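Local coordinates for nuclear inclusion protein A (PDB 3MMG) that probably works as a cysteine-type peptidase, a viral 3C-type protease of the chymotrypsin-like fold, at residues L4-R9 against K106-M111; C17-E22 against P92-K97; H46-N51 against A67-L72; I82-M87 against T189-A194; P154-S157 against N162-G165. The protein carries 3 engineered substitutions. All coordinates share one frame; numbering follows the deposited sequence. Where two conformers were deposited one is given.

Contact 1 (L4-R9 against K106-M111); sequences LLKGVR and KDRVCM
K6 and R108 face each other with their CA atoms 10.0 Å apart, the nearest approach of two backbones that share no strand pairing, because 4-9 has no regular structure and 106-111 leads into strand 109-116. The gap is filled mainly by R108. Its CG sits beside the backbone N and the chain kinks at chi3 (-69°), which carries the guanidinium over toward the loop. NH2 does the touching. It stops 3.6 Å from L4 O, too far for a direct hydrogen bond, and a water takes up the difference: it donates to L4 O over a short 2.6 Å and accepts from R108 NH2 at 3.3 Å. The aliphatic part of K6 is the other neighbour, with CG 4.1 Å from R108 NH2. The K6 chain bends at chi2 (-60°) and passes the arginine obliquely, so its methylenes rather than its ammonium approach the guanidinium. K6 NZ and R108 NH2 remain 6.4 Å apart, a spacing that probably limits the repulsion of two like charges. R108 also packs on H130 and K6 on I158. Residues 4-9 touch a crystal neighbour, so their course may owe something to lattice packing. What results is a thin, hydrated surface contact between the N-terminal lead-in, which precedes helix 12-15, and the start of strand 109-116 in the C-terminal barrel of a chymotrypsin-like fold.

Contact 2 (C17-E22 against P92-K97); sequences CVCLLE and PPFPQK
The ring of F94 reaches in toward C17 and C19: C19 SG lies by CZ, at the far end of the ring, while C17 lies along its CD2-CE2 side. In the conformer given, C19 SG stands obliquely to the ring, 4.4 Å from the centroid and 60° off the ring normal, a cysteine sulfur-aromatic contact. The individual approach of C19 SG to F94 CZ, 3.2 Å, is very short; C19 was modelled in two conformers, so both the closeness and the exact placing of the sulfur are doubtful. C17 meets the same ring mainly through its backbone, its O lying 3.8 Å from F94 CE2 and its CA 4.1 Å from F94 CD2, with CB also near CD2. With F94 CG beside the backbone N (chi1 -70°), the phenyl group turns off the 92-97 loop into the interior of the N-terminal barrel of the two-barrel chymotrypsin-like fold, where I41 and T59 also touch it and H61 makes an edge-to-face pair with it. The loop itself runs from the last strand of that barrel toward the first strand of the C-terminal one. One residue further along it, P95 is exposed, and its CG lies 4.1 Å from C17 SG, an apolar contact.

Contact 3 (H46-N51 against A67-L72); sequences HLFRRN and ANSTQL. Engineered in segment 67-72: A67 (natural residue Lys).
F48 and N51 are the residues of 46-51 that touch 67-72, one buried and one exposed. The segment opens at H46, which takes no part across the contact; its ND1 bonds to D81 OD2 and its NE2 to a polar side chain of the bound peptide, consistent with the histidine-aspartate pair of a chymotrypsin-like catalytic triad. L47 then lays its CG over the centre of the F48 ring, 3.9 Å above the plane, backing one face. The F48 ring turns its CD2-CE2 side to S69, whose hydroxyl approaches obliquely: S69 OG is 3.6 Å from F48 CE2, and S69 CB is 3.7 Å from the same atom. I83 and I85 line the ring too. The residue met by F48 belongs to a short 3-10 segment, 69-71, set off by an Asx turn after the end of strand 62-68, where A67 is an engineered residue. N68 OD1 accepts from T70 N at 3.2 Å and from T70 OG1 at 2.8 Å, both arriving from one face of its carbonyl plane, and Q71 NE2 returns to N68 O in the carbonyl plane, on a lone pair. Beyond F48, R49 swings back so that H46 CD2 lies over its guanidinium, and it makes salt bridges with E30 and E217. At N51, CG is anti to the backbone N (chi1 -166°), which brings OD1 to 3.4 Å from T70 CG2. The two side chains meet at about a right angle; the T70 hydroxyl is bonded to N68 OD1, and the methyl is the branch turned to N51.

Contact 4 (I82-M87 against T189-A194); sequences IIVIKM and TYLDAA
V84 carries this contact from the strand side, and its two methyl groups meet L191 and Y190 of the helix. Nearest in the backbone are V84 and Y190, with CA atoms 7.6 Å apart. CG1 of V84, anti to the backbone N (chi1 -174°), lies 3.6 Å from L191 CD2. The other methyl, V84 CG2, is 4.0 Å from that same CD2, so a single leucine methyl sits against both branches of the valine. L191 does not set out directly at the strand: its CB leaves the helix obliquely. With chi2 at -175° CD1 is the extended branch, and CD2 is the one that meets V84, the two side chains lying at about a right angle. Y190 does point at the strand, but it is its CB that comes near, 4.4 Å from V84 CG2. All of this is apolar, and V84 and L191 are buried. F186 touches both V84 and L191, extending the same apolar patch. Residues 189-192 form a wider pi-type turn, and K75 NZ donates hydrogen bonds to Y190 O and A193 O. Strand 83-86 runs antiparallel between strands 40-43 and 74-76 in the N-terminal sheet, with W197 also packed on V84, while helix 186-192 follows strand 177-181 of the other barrel and so brings the later part of the chain back against the first sheet.

Contact 5 (P154-S157 against N162-G165); sequences PLVS and NILG
Three backbone hydrogen bonds stitch L155 and S157 to 162-165. L155 uses both its backbone polar atoms: its N donates to G165 O at 2.9 Å, and its O accepts from L164 N at 2.8 Å. S157 N donates to N162 O at 2.9 Å. Two CA-H...O contacts add to these, one from P154 CA to G165 O at 3.5 Å and one from V156 CA to N162 O at 3.4 Å. Apolar contacts flank the backbone: P154 CB lies 4.0 Å from I163 CG2, and V156 packs on I163 from the same face of the sheet. Apart from these two pairs, S157 CB comes within 3.9 Å of L164 CD1. The hydroxyl of S157 is taken up by D107. Opposite L155 stand two residues, L164 and G165, so the pairing slips by one between L155-G165 and the non-hydrogen-bonded pair V156-I163. That is a classic beta bulge, set in the hairpin of strands 154-157 and 163-171, in the C-terminal barrel of the chymotrypsin-like fold.

Overall arrangement
The five contacts divide between the two barrels. Contacts 2, 3 and 4 reach the N-terminal sheet, and contact 3 touches both the others: L21 packs on L47, and both F48 and L72 pack on I85. Contact 5 lies within the C-terminal barrel, contact 1 at its edge. Contacts 2, 4 and 5 are buried, contact 3 partly so, and contact 1 is a surface contact. Their chemistry follows: water and charged groups in contact 1, sulfur and aromatic carbon in 2, ring-to-hydroxyl and amide-to-methyl packing in 3, aliphatic packing in 4, backbone hydrogen bonding in 5. Contacts 1 and 5 share neighbouring strands, joined through D107-S157 and C110-V156, while V18 on P154 links the barrels.

Contact 1 (L4-R9 against K106-M111)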
# COMPACT_ATOMS: atom_id res chain seq x y z
N LEU A 4 -4.33 -24.22 16.90
CA LEU A 4 -3.75 -23.93 15.61
C LEU A 4 -3.85 -22.47 15.17
O LEU A 4 -2.86 -21.87 14.72
CB LEU A 4 -4.41 -24.86 14.56
CG LEU A 4 -3.97 -24.64 13.12
CD1 LEU A 4 -2.46 -24.83 12.95
CD2 LEU A 4 -4.75 -25.54 12.17
N LEU A 5 -5.06 -21.90 15.28
CA LEU A 5 -5.34 -20.56 14.78
C LEU A 5 -5.20 -19.51 15.89
O LEU A 5 -5.52 -19.77 17.08
CB LEU A 5 -6.75 -20.51 14.21
CG LEU A 5 -6.96 -21.61 13.17
CD1 LEU A 5 -8.43 -21.83 12.86
CD2 LEU A 5 -6.15 -21.29 11.89
N LYS A 6 -4.75 -18.32 15.50
CA LYS A 6 -4.51 -17.23 16.43
C LYS A 6 -5.84 -16.66 16.93
O LYS A 6 -6.83 -16.65 16.20
CB LYS A 6 -3.72 -16.13 15.75
CG LYS A 6 -2.27 -16.52 15.40
CD LYS A 6 -1.49 -16.90 16.64
CE LYS A 6 0.00 -16.69 16.39
NZ LYS A 6 0.79 -16.74 17.67
N GLY A 7 -5.81 -16.17 18.16
CA GLY A 7 -6.98 -15.57 18.82
C GLY A 7 -7.27 -14.16 18.36
O GLY A 7 -6.67 -13.64 17.41
N VAL A 8 -8.21 -13.53 19.06
CA VAL A 8 -8.62 -12.15 18.71
C VAL A 8 -7.45 -11.14 18.72
O VAL A 8 -6.58 -11.18 19.60
CB VAL A 8 -9.80 -11.68 19.63
CG1 VAL A 8 -11.02 -12.62 19.42
CG2 VAL A 8 -9.40 -11.60 21.13
N ARG A 9 -7.42 -10.28 17.70
CA ARG A 9 -6.38 -9.24 17.53
C ARG A 9 -7.03 -7.91 17.19
O ARG A 9 -8.07 -7.89 16.54
CB ARG A 9 -5.39 -9.65 16.40
CG ARG A 9 -4.37 -8.56 15.96
CD ARG A 9 -3.22 -9.12 15.08
NE ARG A 9 -2.30 -9.96 15.84
CZ ARG A 9 -1.37 -9.51 16.68
NH1 ARG A 9 -1.20 -8.21 16.91
NH2 ARG A 9 -0.60 -10.39 17.33
N LYS A 106 7.09 -17.86 8.28
CA LYS A 106 6.26 -18.12 9.45
C LYS A 106 4.92 -17.37 9.37
O LYS A 106 3.92 -17.80 9.95
CB LYS A 106 7.01 -17.71 10.73
CG LYS A 106 6.25 -17.99 12.05
CD LYS A 106 7.09 -17.66 13.30
CE LYS A 106 6.19 -17.53 14.52
NZ LYS A 106 6.99 -17.59 15.78
N ASP A 107 4.91 -16.25 8.67
CA ASP A 107 3.76 -15.36 8.70
C ASP A 107 2.53 -15.87 7.99
O ASP A 107 2.61 -16.52 6.94
CB ASP A 107 4.13 -14.04 8.05
CG ASP A 107 4.95 -13.16 8.96
OD1 ASP A 107 4.55 -12.97 10.13
OD2 ASP A 107 6.01 -12.70 8.50
N ARG A 108 1.38 -15.50 8.53
CA ARG A 108 0.15 -15.51 7.76
C ARG A 108 -0.38 -14.08 7.86
O ARG A 108 -0.07 -13.36 8.83
CB ARG A 108 -0.85 -16.50 8.36
CG ARG A 108 -0.27 -17.93 8.40
CD ARG A 108 -1.31 -18.96 8.77
NE ARG A 108 -1.77 -18.85 10.16
CZ ARG A 108 -1.17 -19.45 11.19
NH1 ARG A 108 -0.06 -20.16 11.00
NH2 ARG A 108 -1.67 -19.34 12.42
N VAL A 109 -1.16 -13.67 6.87
CA VAL A 109 -1.57 -12.25 6.79
C VAL A 109 -3.08 -12.06 6.67
O VAL A 109 -3.78 -12.90 6.09
CB VAL A 109 -0.88 -11.49 5.61
CG1 VAL A 109 0.64 -11.41 5.80
CG2 VAL A 109 -1.25 -12.12 4.26
N CYS A 110 -3.57 -10.96 7.27
CA CYS A 110 -4.94 -10.44 7.02
C CYS A 110 -4.88 -9.10 6.31
O CYS A 110 -4.03 -8.26 6.65
CB CYS A 110 -5.71 -10.20 8.32
SG CYS A 110 -6.11 -11.65 9.25
N MET A 111 -5.80 -8.86 5.38
CA MET A 111 -5.89 -7.55 4.76
C MET A 111 -6.73 -6.67 5.68
O MET A 111 -7.75 -7.12 6.22
CB MET A 111 -6.48 -7.67 3.36
CG MET A 111 -6.42 -6.34 2.60
SD MET A 111 -6.95 -6.56 0.87
CE MET A 111 -5.72 -7.70 0.26
O HOH W 1 -0.30 -21.82 14.08

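Contact 2 (C17-E22 against P92-K97)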
# COMPACT_ATOMS: atom_id res chain seq x y z
N CYS A 17 -5.05 4.62 10.15
CA CYS A 17 -4.06 5.22 9.27
C CYS A 17 -4.27 4.92 7.80
O CYS A 17 -3.54 5.41 6.95
CB CYS A 17 -2.67 4.75 9.69
SG CYS A 17 -2.25 5.36 11.35
N VAL A 18 -5.28 4.12 7.47
CA VAL A 18 -5.55 3.82 6.08
C VAL A 18 -6.28 5.00 5.45
O VAL A 18 -7.18 5.58 6.08
CB VAL A 18 -6.36 2.52 5.94
CG1 VAL A 18 -6.84 2.33 4.49
CG2 VAL A 18 -5.49 1.34 6.38
N CYS A 19 -5.87 5.34 4.23
CA CYS A 19 -6.44 6.46 3.46
C CYS A 19 -7.09 5.96 2.17
O CYS A 19 -6.73 4.87 1.65
CB CYS A 19 -5.33 7.42 3.01
SG CYS A 19 -4.23 8.06 4.26
N LEU A 20 -7.99 6.75 1.62
CA LEU A 20 -8.44 6.54 0.24
C LEU A 20 -7.68 7.49 -0.66
O LEU A 20 -7.57 8.67 -0.37
CB LEU A 20 -9.94 6.76 0.05
CG LEU A 20 -10.95 5.95 0.86
CD1 LEU A 20 -12.37 6.43 0.54
CD2 LEU A 20 -10.84 4.50 0.55
N LEU A 21 -7.14 6.96 -1.76
CA LEU A 21 -6.39 7.78 -2.71
C LEU A 21 -7.12 7.79 -4.06
O LEU A 21 -7.45 6.74 -4.61
CB LEU A 21 -4.96 7.24 -2.86
CG LEU A 21 -4.15 7.08 -1.57
CD1 LEU A 21 -2.79 6.45 -1.89
CD2 LEU A 21 -3.97 8.41 -0.89
N GLU A 22 -7.41 8.99 -4.56
CA GLU A 22 -8.06 9.12 -5.87
C GLU A 22 -7.16 10.00 -6.71
O GLU A 22 -6.88 11.14 -6.34
CB GLU A 22 -9.47 9.73 -5.76
CG GLU A 22 -10.13 9.92 -7.13
CD GLU A 22 -11.52 10.54 -7.10
OE1 GLU A 22 -11.98 11.02 -6.03
OE2 GLU A 22 -12.16 10.56 -8.19
N PRO A 92 -2.58 17.90 7.84
CA PRO A 92 -2.40 17.48 9.23
C PRO A 92 -1.81 16.05 9.28
O PRO A 92 -2.36 15.14 8.66
CB PRO A 92 -3.83 17.51 9.79
CG PRO A 92 -4.71 17.31 8.64
CD PRO A 92 -4.00 17.96 7.46
N PRO A 93 -0.67 15.87 9.96
CA PRO A 93 -0.02 14.55 9.91
C PRO A 93 -0.70 13.44 10.69
O PRO A 93 -1.50 13.69 11.60
CB PRO A 93 1.35 14.81 10.52
CG PRO A 93 1.17 15.99 11.37
CD PRO A 93 0.13 16.85 10.71
N PHE A 94 -0.36 12.21 10.31
CA PHE A 94 -0.74 10.98 11.02
C PHE A 94 0.24 10.73 12.17
O PHE A 94 1.32 11.32 12.20
CB PHE A 94 -0.62 9.81 10.03
CG PHE A 94 -1.65 9.82 8.95
CD1 PHE A 94 -1.45 10.56 7.77
CD2 PHE A 94 -2.83 9.08 9.10
CE1 PHE A 94 -2.41 10.53 6.73
CE2 PHE A 94 -3.81 9.06 8.08
CZ PHE A 94 -3.61 9.78 6.91
N PRO A 95 -0.12 9.83 13.11
CA PRO A 95 0.85 9.36 14.10
C PRO A 95 1.98 8.57 13.43
O PRO A 95 1.95 8.36 12.21
CB PRO A 95 0.02 8.46 15.02
CG PRO A 95 -1.15 8.09 14.24
CD PRO A 95 -1.44 9.22 13.31
N GLN A 96 2.97 8.15 14.22
CA GLN A 96 4.19 7.53 13.69
C GLN A 96 4.52 6.28 14.52
O GLN A 96 5.69 6.04 14.89
CB GLN A 96 5.35 8.54 13.69
CG GLN A 96 5.16 9.75 12.75
CD GLN A 96 6.41 10.58 12.59
OE1 GLN A 96 7.54 10.06 12.50
NE2 GLN A 96 6.23 11.90 12.53
N LYS A 97 3.49 5.49 14.79
CA LYS A 97 3.63 4.32 15.65
C LYS A 97 3.54 2.97 14.95
O LYS A 97 3.97 1.96 15.53
CB LYS A 97 2.64 4.37 16.81
CG LYS A 97 2.88 5.58 17.72
CD LYS A 97 1.88 5.62 18.89
CE LYS A 97 1.92 7.00 19.58
NZ LYS A 97 1.20 8.06 18.77

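Contact 3 (H46-N51 against A67-L72)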
# COMPACT_ATOMS: atom_id res chain seq x y z
N HIS A 46 2.23 2.37 -8.78
CA HIS A 46 1.28 2.36 -9.89
C HIS A 46 0.08 3.31 -9.75
O HIS A 46 -0.69 3.50 -10.70
CB HIS A 46 0.85 0.95 -10.26
CG HIS A 46 -0.24 0.36 -9.41
ND1 HIS A 46 0.03 -0.54 -8.40
CD2 HIS A 46 -1.59 0.45 -9.50
CE1 HIS A 46 -1.12 -0.95 -7.87
NE2 HIS A 46 -2.11 -0.37 -8.53
N LEU A 47 -0.05 3.92 -8.57
CA LEU A 47 -0.97 5.04 -8.39
C LEU A 47 -0.65 6.16 -9.40
O LEU A 47 -1.55 6.88 -9.81
CB LEU A 47 -0.88 5.60 -6.97
CG LEU A 47 -1.64 6.89 -6.64
CD1 LEU A 47 -3.16 6.64 -6.75
CD2 LEU A 47 -1.24 7.30 -5.25
N PHE A 48 0.61 6.29 -9.80
CA PHE A 48 1.02 7.37 -10.70
C PHE A 48 1.39 6.89 -12.10
O PHE A 48 2.18 7.54 -12.80
CB PHE A 48 2.15 8.16 -10.06
CG PHE A 48 1.80 8.72 -8.72
CD1 PHE A 48 2.37 8.21 -7.57
CD2 PHE A 48 0.86 9.74 -8.62
CE1 PHE A 48 2.02 8.73 -6.31
CE2 PHE A 48 0.49 10.26 -7.38
CZ PHE A 48 1.07 9.76 -6.23
N ARG A 49 0.80 5.78 -12.51
CA ARG A 49 0.92 5.28 -13.88
C ARG A 49 0.65 6.37 -14.90
O ARG A 49 1.37 6.50 -15.90
CB ARG A 49 -0.10 4.19 -14.12
CG ARG A 49 0.31 2.86 -13.61
CD ARG A 49 -0.71 1.83 -14.03
NE ARG A 49 -2.05 2.06 -13.50
CZ ARG A 49 -3.01 1.13 -13.53
NH1 ARG A 49 -2.75 -0.05 -14.07
NH2 ARG A 49 -4.21 1.38 -13.05
N ARG A 50 -0.41 7.14 -14.66
CA ARG A 50 -0.78 8.26 -15.51
C ARG A 50 -0.25 9.55 -14.89
O ARG A 50 -0.48 9.83 -13.71
CB ARG A 50 -2.29 8.35 -15.67
CG ARG A 50 -2.94 7.07 -16.16
CD ARG A 50 -4.28 7.37 -16.82
NE ARG A 50 -4.82 6.19 -17.50
CZ ARG A 50 -5.55 6.23 -18.61
NH1 ARG A 50 -5.84 7.39 -19.20
NH2 ARG A 50 -5.98 5.10 -19.15
N ASN A 51 0.46 10.33 -15.71
CA ASN A 51 1.00 11.61 -15.28
C ASN A 51 -0.07 12.70 -15.05
O ASN A 51 -1.13 12.69 -15.70
CB ASN A 51 2.04 12.10 -16.29
CG ASN A 51 2.88 13.24 -15.74
OD1 ASN A 51 3.40 13.15 -14.62
ND2 ASN A 51 3.02 14.32 -16.52
N ALA A 67 -4.56 18.32 -5.27
CA ALA A 67 -4.54 18.64 -6.70
C ALA A 67 -3.36 18.00 -7.41
O ALA A 67 -3.02 16.84 -7.13
CB ALA A 67 -4.62 20.14 -6.95
N ASN A 68 -2.72 18.74 -8.31
CA ASN A 68 -1.71 18.17 -9.20
C ASN A 68 -0.57 17.47 -8.46
O ASN A 68 0.22 18.13 -7.78
CB ASN A 68 -1.19 19.29 -10.10
CG ASN A 68 -0.44 18.80 -11.31
OD1 ASN A 68 0.21 17.76 -11.28
ND2 ASN A 68 -0.52 19.57 -12.38
N SER A 69 -0.48 16.14 -8.60
CA SER A 69 0.49 15.34 -7.84
C SER A 69 1.98 15.58 -8.19
O SER A 69 2.88 15.32 -7.38
CB SER A 69 0.17 13.85 -7.99
OG SER A 69 0.86 13.34 -9.11
N THR A 70 2.24 16.12 -9.38
CA THR A 70 3.63 16.34 -9.82
C THR A 70 4.40 17.38 -8.99
O THR A 70 5.62 17.49 -9.09
CB THR A 70 3.73 16.64 -11.34
OG1 THR A 70 2.97 17.81 -11.66
CG2 THR A 70 3.22 15.49 -12.16
N GLN A 71 3.69 18.16 -8.18
CA GLN A 71 4.34 19.14 -7.32
C GLN A 71 4.87 18.53 -6.03
O GLN A 71 5.58 19.20 -5.27
CB GLN A 71 3.38 20.28 -6.97
CG GLN A 71 2.21 19.85 -6.07
CD GLN A 71 1.26 20.99 -5.81
OE1 GLN A 71 1.52 21.84 -4.97
NE2 GLN A 71 0.16 21.01 -6.53
N LEU A 72 4.51 17.28 -5.76
CA LEU A 72 4.83 16.67 -4.47
C LEU A 72 6.19 16.00 -4.47
O LEU A 72 6.58 15.42 -5.47
CB LEU A 72 3.77 15.64 -4.10
CG LEU A 72 2.30 16.10 -4.07
CD1 LEU A 72 1.36 14.90 -4.04
CD2 LEU A 72 2.04 17.00 -2.87

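Contact 4 (I82-M87 against T189-A194)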
# COMPACT_ATOMS: atom_id res chain seq x y z
N ILE A 82 6.17 0.27 -4.41
CA ILE A 82 5.93 1.15 -3.26
C ILE A 82 6.57 2.54 -3.47
O ILE A 82 7.69 2.66 -3.97
CB ILE A 82 6.44 0.55 -1.93
CG1 ILE A 82 5.84 -0.86 -1.71
CG2 ILE A 82 6.09 1.49 -0.72
CD1 ILE A 82 6.31 -1.58 -0.43
N ILE A 83 5.84 3.58 -3.08
CA ILE A 83 6.33 4.95 -3.14
C ILE A 83 5.90 5.67 -1.87
O ILE A 83 4.88 5.33 -1.28
CB ILE A 83 5.82 5.69 -4.41
CG1 ILE A 83 6.56 7.02 -4.58
CG2 ILE A 83 4.30 5.89 -4.39
CD1 ILE A 83 6.73 7.41 -6.01
N VAL A 84 6.71 6.63 -1.43
CA VAL A 84 6.39 7.46 -0.29
C VAL A 84 6.20 8.88 -0.82
O VAL A 84 7.01 9.36 -1.60
CB VAL A 84 7.48 7.42 0.83
CG1 VAL A 84 7.00 8.18 2.03
CG2 VAL A 84 7.81 5.96 1.25
N ILE A 85 5.12 9.52 -0.41
CA ILE A 85 4.79 10.88 -0.87
C ILE A 85 4.81 11.78 0.35
O ILE A 85 4.19 11.46 1.36
CB ILE A 85 3.36 10.92 -1.50
CG1 ILE A 85 3.17 9.82 -2.56
CG2 ILE A 85 3.07 12.29 -2.09
CD1 ILE A 85 1.74 9.44 -2.74
N LYS A 86 5.51 12.91 0.25
CA LYS A 86 5.56 13.83 1.38
C LYS A 86 4.47 14.89 1.21
O LYS A 86 4.35 15.51 0.16
CB LYS A 86 6.93 14.51 1.50
CG LYS A 86 7.12 15.21 2.85
CD LYS A 86 8.47 15.90 2.96
CE LYS A 86 8.62 16.55 4.34
NZ LYS A 86 10.08 16.69 4.72
N MET A 87 3.68 15.11 2.26
CA MET A 87 2.62 16.09 2.18
C MET A 87 3.12 17.48 2.59
O MET A 87 4.10 17.61 3.36
CB MET A 87 1.47 15.66 3.09
CG MET A 87 0.78 14.35 2.64
SD MET A 87 -0.14 14.60 1.11
CE MET A 87 0.89 13.75 -0.07
N THR A 189 14.97 4.07 6.97
CA THR A 189 15.57 4.34 5.66
C THR A 189 14.77 5.30 4.78
O THR A 189 15.36 6.13 4.08
CB THR A 189 15.82 3.03 4.87
OG1 THR A 189 16.53 2.12 5.71
CG2 THR A 189 16.61 3.28 3.59
N TYR A 190 13.45 5.17 4.78
CA TYR A 190 12.62 5.91 3.84
C TYR A 190 11.83 7.05 4.48
O TYR A 190 11.57 8.08 3.84
CB TYR A 190 11.69 4.97 3.06
CG TYR A 190 12.44 4.08 2.09
CD1 TYR A 190 13.01 2.87 2.51
CD2 TYR A 190 12.62 4.49 0.76
CE1 TYR A 190 13.72 2.07 1.62
CE2 TYR A 190 13.32 3.71 -0.12
CZ TYR A 190 13.87 2.50 0.30
OH TYR A 190 14.58 1.74 -0.62
N LEU A 191 11.46 6.90 5.75
CA LEU A 191 10.64 7.93 6.39
C LEU A 191 11.47 8.88 7.24
O LEU A 191 11.33 10.10 7.13
CB LEU A 191 9.47 7.32 7.19
CG LEU A 191 8.65 6.25 6.44
CD1 LEU A 191 7.44 5.79 7.24
CD2 LEU A 191 8.21 6.79 5.10
N ASP A 192 12.34 8.34 8.09
CA ASP A 192 13.11 9.15 9.04
C ASP A 192 14.21 9.91 8.31
O ASP A 192 14.62 10.99 8.74
CB ASP A 192 13.71 8.28 10.15
CG ASP A 192 12.66 7.74 11.13
OD1 ASP A 192 11.51 8.21 11.12
OD2 ASP A 192 12.99 6.82 11.91
N ALA A 193 14.66 9.35 7.19
CA ALA A 193 15.80 9.89 6.44
C ALA A 193 15.48 11.20 5.72
O ALA A 193 14.54 11.27 4.91
CB ALA A 193 16.32 8.86 5.46
N ALA A 194 16.29 12.22 5.99
CA ALA A 194 16.08 13.58 5.46
C ALA A 194 16.43 13.70 3.97
O ALA A 194 15.91 14.57 3.26
CB ALA A 194 16.85 14.61 6.29

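Contact 5 (P154-S157 against N162-G165)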
# COMPACT_ATOMS: atom_id res chain seq x y z
N PRO A 154 -3.12 -2.54 3.37
CA PRO A 154 -2.08 -3.28 4.10
C PRO A 154 -2.38 -4.77 4.30
O PRO A 154 -3.53 -5.16 4.55
CB PRO A 154 -2.01 -2.58 5.46
CG PRO A 154 -3.30 -1.86 5.61
CD PRO A 154 -3.74 -1.49 4.19
N LEU A 155 -1.33 -5.57 4.19
CA LEU A 155 -1.33 -6.96 4.66
C LEU A 155 -0.59 -7.02 5.98
O LEU A 155 0.57 -6.57 6.07
CB LEU A 155 -0.66 -7.87 3.64
CG LEU A 155 -1.42 -8.22 2.35
CD1 LEU A 155 -2.75 -8.92 2.65
CD2 LEU A 155 -1.63 -6.98 1.44
N VAL A 156 -1.27 -7.54 6.98
CA VAL A 156 -0.83 -7.44 8.37
C VAL A 156 -0.55 -8.84 8.93
O VAL A 156 -1.37 -9.74 8.78
CB VAL A 156 -1.93 -6.73 9.24
CG1 VAL A 156 -1.48 -6.62 10.71
CG2 VAL A 156 -2.21 -5.34 8.70
N SER A 157 0.61 -9.03 9.55
CA SER A 157 0.91 -10.34 10.14
C SER A 157 0.00 -10.65 11.35
O SER A 157 -0.20 -9.81 12.22
CB SER A 157 2.36 -10.34 10.66
OG SER A 157 2.59 -11.54 11.40
N ASN A 162 2.49 -6.56 12.70
CA ASN A 162 3.28 -5.68 11.83
C ASN A 162 2.70 -5.64 10.42
O ASN A 162 2.12 -6.62 9.94
CB ASN A 162 4.72 -6.16 11.74
CG ASN A 162 5.56 -5.86 13.00
OD1 ASN A 162 5.05 -5.68 14.14
ND2 ASN A 162 6.87 -5.83 12.79
N ILE A 163 2.86 -4.50 9.76
CA ILE A 163 2.46 -4.40 8.35
C ILE A 163 3.58 -4.99 7.50
O ILE A 163 4.74 -4.55 7.64
CB ILE A 163 2.21 -2.94 7.97
CG1 ILE A 163 1.10 -2.33 8.88
CG2 ILE A 163 1.86 -2.81 6.47
CD1 ILE A 163 0.90 -0.85 8.67
N LEU A 164 3.25 -5.95 6.64
CA LEU A 164 4.28 -6.69 5.87
C LEU A 164 4.34 -6.24 4.42
O LEU A 164 5.33 -6.49 3.73
CB LEU A 164 4.02 -8.18 5.90
CG LEU A 164 3.90 -8.85 7.27
CD1 LEU A 164 3.84 -10.36 7.09
CD2 LEU A 164 5.00 -8.43 8.24
N GLY A 165 3.28 -5.58 3.95
CA GLY A 165 3.23 -5.26 2.53
C GLY A 165 1.93 -4.55 2.23
O GLY A 165 1.11 -4.34 3.13